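PDB 1RQB: methylmalonyl-CoA carboxyltransferase 5S subunit from Propionibacterium freudenreichii subsp. shermanii, which catalyses the cobalt-dependent transfer of a carboxyl group from the biotin of the 1.3S subunit to pyruvate, forming oxaloacetate within the transcarboxylase complex. Local coordinates for residues A[28-33]-A[63-68]; A[97-102]-A[130-135]. All blocks are in the same frame, centred on the assembly; numbering follows the deposited sequence.

Contact 1 (A[28-33]-A[63-68])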
ATOM      1  N   THR A  28       1.775   1.170 -18.174  1.00  8.71           N
ATOM      2  CA  THR A  28       3.124   0.644 -18.431  1.00 10.11           C
ATOM      3  C   THR A  28       3.486  -0.266 -17.255  1.00 10.69           C
ATOM      4  O   THR A  28       3.385   0.143 -16.099  1.00 10.71           O
ATOM      5  CB  THR A  28       4.162   1.779 -18.561  1.00  9.50           C
ATOM      6  OG1 THR A  28       4.045   2.370 -19.857  1.00 12.09           O
ATOM      7  CG2 THR A  28       5.605   1.244 -18.387  1.00  8.82           C
ATOM      8  N   GLU A  29       3.871  -1.509 -17.550  1.00  9.28           N
ATOM      9  CA  GLU A  29       4.229  -2.492 -16.516  1.00 10.47           C
ATOM     10  C   GLU A  29       5.720  -2.371 -16.186  1.00  9.85           C
ATOM     11  O   GLU A  29       6.560  -2.318 -17.083  1.00  8.93           O
ATOM     12  CB  GLU A  29       3.892  -3.906 -16.999  1.00 11.28           C
ATOM     13  CG  GLU A  29       4.227  -5.028 -16.000  1.00 10.86           C
ATOM     14  CD  GLU A  29       3.553  -4.861 -14.638  1.00 10.58           C
ATOM     15  OE1 GLU A  29       2.300  -4.735 -14.549  1.00 13.70           O
ATOM     16  OE2 GLU A  29       4.292  -4.863 -13.643  1.00  9.97           O
ATOM     17  N   LEU A  30       6.042  -2.385 -14.890  1.00  8.34           N
ATOM     18  CA  LEU A  30       7.423  -2.178 -14.429  1.00 10.43           C
ATOM     19  C   LEU A  30       8.031  -3.418 -13.768  1.00 11.78           C
ATOM     20  O   LEU A  30       9.170  -3.360 -13.307  1.00 10.85           O
ATOM     21  CB  LEU A  30       7.436  -1.057 -13.390  1.00  9.96           C
ATOM     22  CG  LEU A  30       6.860   0.297 -13.811  1.00 12.96           C
ATOM     23  CD1 LEU A  30       6.671   1.185 -12.566  1.00  8.90           C
ATOM     24  CD2 LEU A  30       7.824   0.959 -14.794  1.00 10.28           C
ATOM     25  N   VAL A  31       7.315  -4.532 -13.729  1.00  8.32           N
ATOM     26  CA  VAL A  31       7.816  -5.713 -13.008  1.00 11.54           C
ATOM     27  C   VAL A  31       9.176  -6.210 -13.501  1.00 12.60           C
ATOM     28  O   VAL A  31       9.966  -6.712 -12.701  1.00 11.94           O
ATOM     29  CB  VAL A  31       6.800  -6.905 -13.040  1.00 14.35           C
ATOM     30  CG1 VAL A  31       6.668  -7.464 -14.459  1.00 12.75           C
ATOM     31  CG2 VAL A  31       7.261  -8.014 -12.073  1.00 14.22           C
ATOM     32  N   LEU A  32       9.478  -6.063 -14.788  1.00 10.93           N
ATOM     33  CA  LEU A  32      10.738  -6.600 -15.323  1.00 11.02           C
ATOM     34  C   LEU A  32      11.929  -5.658 -15.126  1.00 14.20           C
ATOM     35  O   LEU A  32      13.059  -6.032 -15.436  1.00 14.33           O
ATOM     36  CB  LEU A  32      10.590  -6.936 -16.805  1.00 10.00           C
ATOM     37  CG  LEU A  32       9.478  -7.941 -17.126  1.00 11.52           C
ATOM     38  CD1 LEU A  32       9.437  -8.153 -18.632  1.00 13.96           C
ATOM     39  CD2 LEU A  32       9.700  -9.275 -16.394  1.00 11.73           C
ATOM     40  N   ARG A  33      11.707  -4.453 -14.617  1.00 10.22           N
ATOM     41  CA  ARG A  33      12.859  -3.561 -14.422  1.00 11.35           C
ATOM     42  C   ARG A  33      12.774  -2.826 -13.083  1.00 11.54           C
ATOM     43  O   ARG A  33      13.401  -3.231 -12.105  1.00 12.78           O
ATOM     44  CB  ARG A  33      12.974  -2.559 -15.588  1.00 11.34           C
ATOM     45  CG  ARG A  33      14.339  -1.835 -15.694  1.00 10.46           C
ATOM     46  CD  ARG A  33      14.625  -0.860 -14.564  1.00 13.11           C
ATOM     47  NE  ARG A  33      13.719   0.289 -14.608  1.00 13.47           N
ATOM     48  CZ  ARG A  33      13.921   1.425 -13.948  1.00 13.75           C
ATOM     49  NH1 ARG A  33      14.997   1.563 -13.181  1.00 12.44           N
ATOM     50  NH2 ARG A  33      13.051   2.427 -14.066  1.00  9.89           N
ATOM     51  N   SER A  63       3.280  -0.189 -22.732  1.00  9.66           N
ATOM     52  CA  SER A  63       4.699  -0.548 -22.869  1.00  9.62           C
ATOM     53  C   SER A  63       5.100  -1.417 -21.677  1.00 11.18           C
ATOM     54  O   SER A  63       4.396  -1.479 -20.670  1.00  9.30           O
ATOM     55  CB  SER A  63       5.610   0.697 -22.926  1.00 10.19           C
ATOM     56  OG  SER A  63       5.699   1.350 -21.667  1.00 11.02           O
ATOM     57  N   VAL A  64       6.226  -2.096 -21.833  1.00  9.54           N
ATOM     58  CA  VAL A  64       6.792  -2.978 -20.802  1.00 10.31           C
ATOM     59  C   VAL A  64       8.215  -2.502 -20.500  1.00 11.63           C
ATOM     60  O   VAL A  64       9.106  -2.609 -21.341  1.00 10.91           O
ATOM     61  CB  VAL A  64       6.837  -4.433 -21.319  1.00 12.28           C
ATOM     62  CG1 VAL A  64       7.460  -5.348 -20.266  1.00 14.53           C
ATOM     63  CG2 VAL A  64       5.399  -4.899 -21.666  1.00 12.62           C
ATOM     64  N   GLU A  65       8.437  -1.949 -19.310  1.00  8.10           N
ATOM     65  CA  GLU A  65       9.794  -1.479 -19.000  1.00 11.25           C
ATOM     66  C   GLU A  65      10.625  -2.723 -18.679  1.00 15.71           C
ATOM     67  O   GLU A  65      10.268  -3.492 -17.789  1.00 16.10           O
ATOM     68  CB  GLU A  65       9.766  -0.504 -17.812  1.00 15.15           C
ATOM     69  CG  GLU A  65      11.089   0.247 -17.642  1.00 18.53           C
ATOM     70  CD  GLU A  65      11.201   0.954 -16.306  1.00 22.36           C
ATOM     71  OE1 GLU A  65      11.387   2.188 -16.298  1.00 21.50           O
ATOM     72  OE2 GLU A  65      11.113   0.265 -15.267  1.00 19.51           O
ATOM     73  N   CYS A  66      11.723  -2.941 -19.397  1.00 10.34           N
ATOM     74  CA  CYS A  66      12.474  -4.180 -19.147  1.00 12.01           C
ATOM     75  C   CYS A  66      13.983  -3.993 -19.308  1.00 13.66           C
ATOM     76  O   CYS A  66      14.721  -4.977 -19.325  1.00 16.03           O
ATOM     77  CB  CYS A  66      12.007  -5.254 -20.127  1.00 17.28           C
ATOM     78  SG  CYS A  66      12.229  -4.742 -21.849  1.00 21.97           S
ATOM     79  N   TRP A  67      14.464  -2.760 -19.400  1.00 12.08           N
ATOM     80  CA  TRP A  67      15.912  -2.598 -19.590  1.00 14.44           C
ATOM     81  C   TRP A  67      16.356  -1.220 -19.098  1.00 16.17           C
ATOM     82  O   TRP A  67      15.539  -0.338 -18.837  1.00 12.35           O
ATOM     83  CB  TRP A  67      16.252  -2.775 -21.082  1.00 14.44           C
ATOM     84  CG  TRP A  67      17.600  -3.428 -21.342  1.00 15.55           C
ATOM     85  CD1 TRP A  67      18.008  -4.658 -20.909  1.00 12.90           C
ATOM     86  CD2 TRP A  67      18.685  -2.896 -22.122  1.00 13.79           C
ATOM     87  NE1 TRP A  67      19.279  -4.929 -21.372  1.00 14.33           N
ATOM     88  CE2 TRP A  67      19.717  -3.866 -22.120  1.00 14.53           C
ATOM     89  CE3 TRP A  67      18.886  -1.692 -22.820  1.00 13.89           C
ATOM     90  CZ2 TRP A  67      20.932  -3.674 -22.794  1.00 13.82           C
ATOM     91  CZ3 TRP A  67      20.099  -1.496 -23.490  1.00 15.33           C
ATOM     92  CH2 TRP A  67      21.106  -2.489 -23.472  1.00 14.69           C
ATOM     93  N   GLY A  68      17.665  -1.054 -18.960  1.00 16.71           N
ATOM     94  CA  GLY A  68      18.179   0.220 -18.508  1.00 15.95           C
ATOM     95  C   GLY A  68      18.145   0.331 -17.002  1.00 17.59           C
ATOM     96  O   GLY A  68      17.978  -0.663 -16.297  1.00 14.77           O
TER
HETATM   97  O   HOH W   1       8.081  -4.786 -16.918  1.00 10.80           O
HETATM   98  O   HOH W   2      15.543  -6.206 -16.839  1.00 21.48           O
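Arg33 and Glu65 meet as a two-pronged salt bridge whose flat groups are steeply turned, the guanidinium and carboxylate planes standing 62° apart. NE of Arg33 makes a weak bond to OE2 of Glu65 at 2.7 Å, while NH2 of Arg33 reaches OE1 of Glu65 at 2.8 Å, on the syn side but out of the carboxylate plane. Glu65 projects as a nearly straight rod, its CG swung opposite the backbone N (chi1 -167°), whereas Arg33 bends twice along its chain to lay its guanidinium edge against the acid. Gln37 and the carboxylated lysine at position 195, a cobalt ligand, take further N-H groups of Arg33, and Asp34 N donates to Glu65 OE2. Replacing Arg33 with an alanine removes the guanidinium, and the buried carboxylate of Glu65 would probably be left without this countercharge and the modified lysine without one of its donors.

Leu30 lays CD2 against Glu65 OE2 (3.4 Å). Leu32, in the turn after the strand, puts CD1 3.8 Å from Val64 CG1, and its side chain also meets Phe90 of helix 83-93. At the start of the strand pair, Thr28 OG1 and Ser63 OG lie 2.7 Å apart, and Ser63 OG also hydrogen-bonds Gln100 OE1. Glu65 N bonds Glu29 O (2.9 Å), and one water ties Glu29 O and Glu65 O to Leu32 N where segment 28-33 leaves the sheet. Glu29 OE2 caps Val31 N at the turn into the helix, its OE1 bonding Thr265 OG1. Charged groups at and just beyond the C-terminal ends of parallel strands, gathered about a metal, are characteristic of a TIM-barrel active site, here with Arg33 binding substrate.

Contact 2 (A[97-102]-A[130-135]); sequences SRLQML and GMDVFR
Leu99 is gripped by Asp132 through both backbone and side chain. Its N donates to Asp132 OD2 at 2.8 Å, on the anti lone pair, and its O accepts from both Asp132 N and Val133 N. A short acid suits this strand entrance, and Arg91 forms a salt bridge with the same OD2. Further parallel-strand bonds run from Met101 N to Val133 O (3.1 Å) and from Arg135 N to Met101 O (2.9 Å).

Apolar contacts occupy the helix-facing side. The selenium of Met101, a selenomethionine, lies obliquely to the Phe134 ring, 4.6 Å from its centroid, a Met-aromatic contact. Selenomethionine Met131, bent at chi2 (53°) and chi3, sets CG over one face of that ring and its SE 3.8 Å from Met101 CB; the long, unbranched side chain can bend to reach both.

The other face mixes polar and apolar groups. Gln100 NE2 sits over one face of the Arg135 guanidinium, 3.2 Å from NH2; as both are donors, this is contact without a bond. Val133 CG1 packs against Gln100 OE1, which turns to Ser63, and Leu102 CD1 lies along Arg135 CD. Gln161 and Asp250 hold Arg135. The chemistry thus gives this pair an apolar, helix-facing side and a mixed interior side whose polar ends are satisfied by other strands.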
ATOM      1  N   SER A  97       4.919  -6.323 -28.033  1.00 17.97           N
ATOM      2  CA  SER A  97       4.905  -5.247 -27.032  1.00 17.95           C
ATOM      3  C   SER A  97       5.919  -4.143 -27.340  1.00 17.94           C
ATOM      4  O   SER A  97       6.929  -4.365 -28.007  1.00 14.85           O
ATOM      5  CB  SER A  97       5.254  -5.819 -25.652  1.00 20.15           C
ATOM      6  OG  SER A  97       4.458  -6.938 -25.337  1.00 22.52           O
ATOM      7  N   ARG A  98       5.620  -2.949 -26.828  1.00 13.65           N
ATOM      8  CA  ARG A  98       6.570  -1.833 -26.930  1.00 16.33           C
ATOM      9  C   ARG A  98       7.540  -1.995 -25.758  1.00 16.64           C
ATOM     10  O   ARG A  98       7.133  -1.872 -24.604  1.00 16.69           O
ATOM     11  CB  ARG A  98       5.908  -0.455 -26.753  1.00 15.73           C
ATOM     12  CG  ARG A  98       4.889  -0.041 -27.778  1.00 20.82           C
ATOM     13  CD  ARG A  98       4.529   1.437 -27.558  1.00 22.08           C
ATOM     14  NE  ARG A  98       3.504   1.888 -28.490  1.00 23.54           N
ATOM     15  CZ  ARG A  98       2.213   1.578 -28.391  1.00 31.37           C
ATOM     16  NH1 ARG A  98       1.768   0.813 -27.391  1.00 21.84           N
ATOM     17  NH2 ARG A  98       1.366   2.022 -29.310  1.00 29.61           N
ATOM     18  N   LEU A  99       8.802  -2.292 -26.040  1.00 11.86           N
ATOM     19  CA  LEU A  99       9.773  -2.432 -24.946  1.00 12.24           C
ATOM     20  C   LEU A  99      10.253  -1.034 -24.558  1.00 16.16           C
ATOM     21  O   LEU A  99      10.435  -0.172 -25.417  1.00 13.23           O
ATOM     22  CB  LEU A  99      10.956  -3.299 -25.376  1.00 14.59           C
ATOM     23  CG  LEU A  99      10.588  -4.702 -25.877  1.00 20.17           C
ATOM     24  CD1 LEU A  99      11.862  -5.543 -26.015  1.00 19.22           C
ATOM     25  CD2 LEU A  99       9.624  -5.366 -24.917  1.00 17.79           C
ATOM     26  N   GLN A 100      10.452  -0.816 -23.261  1.00 11.82           N
ATOM     27  CA  GLN A 100      10.865   0.513 -22.788  1.00 10.69           C
ATOM     28  C   GLN A 100      12.070   0.389 -21.856  1.00 12.20           C
ATOM     29  O   GLN A 100      12.206  -0.596 -21.131  1.00 12.43           O
ATOM     30  CB  GLN A 100       9.684   1.147 -22.050  1.00 11.67           C
ATOM     31  CG  GLN A 100       9.915   2.550 -21.540  1.00 10.67           C
ATOM     32  CD  GLN A 100       8.614   3.205 -21.086  1.00 16.19           C
ATOM     33  OE1 GLN A 100       7.595   3.115 -21.768  1.00 13.33           O
ATOM     34  NE2 GLN A 100       8.652   3.880 -19.940  1.00 16.84           N
HETATM   35  N   MSE A 101      12.948   1.390 -21.899  1.00  8.73           N
HETATM   36  CA  MSE A 101      14.122   1.410 -21.014  1.00 12.27           C
HETATM   37  C   MSE A 101      14.257   2.808 -20.409  1.00 13.66           C
HETATM   38  O   MSE A 101      13.667   3.769 -20.901  1.00 12.34           O
HETATM   39  CB  MSE A 101      15.421   1.108 -21.775  1.00 14.98           C
HETATM   40  CG  MSE A 101      15.873   2.217 -22.739  1.00 15.75           C
HETATM   41 SE   MSE A 101      17.709   1.965 -23.425  1.00 23.66          SE
HETATM   42  CE  MSE A 101      18.629   1.830 -21.721  1.00 12.41           C
ATOM     43  N   LEU A 102      15.030   2.886 -19.333  1.00  9.15           N
ATOM     44  CA  LEU A 102      15.347   4.151 -18.658  1.00 11.74           C
ATOM     45  C   LEU A 102      16.817   4.431 -18.978  1.00 12.49           C
ATOM     46  O   LEU A 102      17.673   3.579 -18.741  1.00 12.95           O
ATOM     47  CB  LEU A 102      15.169   4.018 -17.137  1.00  9.57           C
ATOM     48  CG  LEU A 102      15.493   5.302 -16.358  1.00 11.27           C
ATOM     49  CD1 LEU A 102      14.438   6.360 -16.671  1.00 11.74           C
ATOM     50  CD2 LEU A 102      15.543   5.030 -14.848  1.00  9.38           C
ATOM     51  N   GLY A 130      16.196  -4.144 -30.426  1.00 19.67           N
ATOM     52  CA  GLY A 130      14.783  -4.193 -30.077  1.00 23.61           C
ATOM     53  C   GLY A 130      14.098  -3.130 -29.228  1.00 19.85           C
ATOM     54  O   GLY A 130      12.875  -3.161 -29.099  1.00 19.24           O
HETATM   55  N   MSE A 131      14.838  -2.182 -28.670  1.00 17.55           N
HETATM   56  CA  MSE A 131      14.215  -1.172 -27.801  1.00 17.10           C
HETATM   57  C   MSE A 131      13.249  -0.299 -28.609  1.00 19.81           C
HETATM   58  O   MSE A 131      13.569   0.128 -29.717  1.00 21.56           O
HETATM   59  CB  MSE A 131      15.302  -0.321 -27.152  1.00 19.22           C
HETATM   60  CG  MSE A 131      14.783   0.552 -26.045  1.00 22.65           C
HETATM   61 SE   MSE A 131      13.818  -0.566 -24.778  1.00 35.19          SE
HETATM   62  CE  MSE A 131      15.219  -1.756 -24.255  1.00 23.45           C
ATOM     63  N   ASP A 132      12.072  -0.012 -28.045  1.00 15.98           N
ATOM     64  CA  ASP A 132      11.048   0.783 -28.741  1.00 18.12           C
ATOM     65  C   ASP A 132      10.898   2.176 -28.125  1.00 18.38           C
ATOM     66  O   ASP A 132      10.863   3.179 -28.837  1.00 17.12           O
ATOM     67  CB  ASP A 132       9.675   0.088 -28.677  1.00 14.28           C
ATOM     68  CG  ASP A 132       9.643  -1.237 -29.419  1.00 23.39           C
ATOM     69  OD1 ASP A 132       9.951  -1.244 -30.634  1.00 23.51           O
ATOM     70  OD2 ASP A 132       9.303  -2.271 -28.794  1.00 18.01           O
ATOM     71  N   VAL A 133      10.774   2.230 -26.801  1.00 14.27           N
ATOM     72  CA  VAL A 133      10.577   3.509 -26.104  1.00 12.08           C
ATOM     73  C   VAL A 133      11.792   3.795 -25.221  1.00 12.23           C
ATOM     74  O   VAL A 133      12.219   2.954 -24.431  1.00 12.98           O
ATOM     75  CB  VAL A 133       9.305   3.467 -25.206  1.00 12.18           C
ATOM     76  CG1 VAL A 133       9.130   4.797 -24.476  1.00 13.66           C
ATOM     77  CG2 VAL A 133       8.068   3.164 -26.053  1.00 16.48           C
ATOM     78  N   PHE A 134      12.346   4.989 -25.372  1.00  8.10           N
ATOM     79  CA  PHE A 134      13.510   5.388 -24.569  1.00  7.89           C
ATOM     80  C   PHE A 134      13.121   6.521 -23.619  1.00 10.44           C
ATOM     81  O   PHE A 134      12.851   7.642 -24.047  1.00 12.53           O
ATOM     82  CB  PHE A 134      14.647   5.896 -25.463  1.00 12.04           C
ATOM     83  CG  PHE A 134      15.275   4.832 -26.335  1.00 12.81           C
ATOM     84  CD1 PHE A 134      14.640   4.389 -27.493  1.00 14.90           C
ATOM     85  CD2 PHE A 134      16.533   4.319 -26.018  1.00 13.94           C
ATOM     86  CE1 PHE A 134      15.262   3.441 -28.340  1.00 14.16           C
ATOM     87  CE2 PHE A 134      17.162   3.385 -26.842  1.00 13.31           C
ATOM     88  CZ  PHE A 134      16.522   2.947 -28.011  1.00 12.91           C
ATOM     89  N   ARG A 135      13.073   6.233 -22.328  1.00 10.80           N
ATOM     90  CA  ARG A 135      12.781   7.303 -21.364  1.00 10.34           C
ATOM     91  C   ARG A 135      14.123   7.933 -20.991  1.00  9.74           C
ATOM     92  O   ARG A 135      14.916   7.351 -20.253  1.00 12.42           O
ATOM     93  CB  ARG A 135      12.059   6.747 -20.132  1.00 10.13           C
ATOM     94  CG  ARG A 135      11.833   7.800 -19.032  1.00 12.87           C
ATOM     95  CD  ARG A 135      10.972   7.242 -17.898  1.00 13.73           C
ATOM     96  NE  ARG A 135       9.601   7.002 -18.339  1.00 11.76           N
ATOM     97  CZ  ARG A 135       8.677   6.376 -17.615  1.00 15.94           C
ATOM     98  NH1 ARG A 135       8.979   5.909 -16.409  1.00 14.02           N
ATOM     99  NH2 ARG A 135       7.444   6.250 -18.084  1.00 15.88           N
TER

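Following the chain from the N terminus, strand 23-29 runs into helix 31-39, and contact 1 closes the loop when the chain returns through helix 53-58 to strand 63-68. Helices 71-77 and 83-93 then lead to strand 99-103, and contact 2 closes a second loop after helix 116-128, a beta-alpha-beta crossover. The two loops follow in series, neither nesting nor crossing. Strands 63-68 and 99-103 are themselves neighbours, with Val64 N 2.9 Å from Arg98 O, a probable hydrogen bond. Contact 1, contact 2 and the pairing of 63-68 with 99-103 between them tie together four successive strands of the barrel wall, 23-29, 63-68, 99-103 and 133-136.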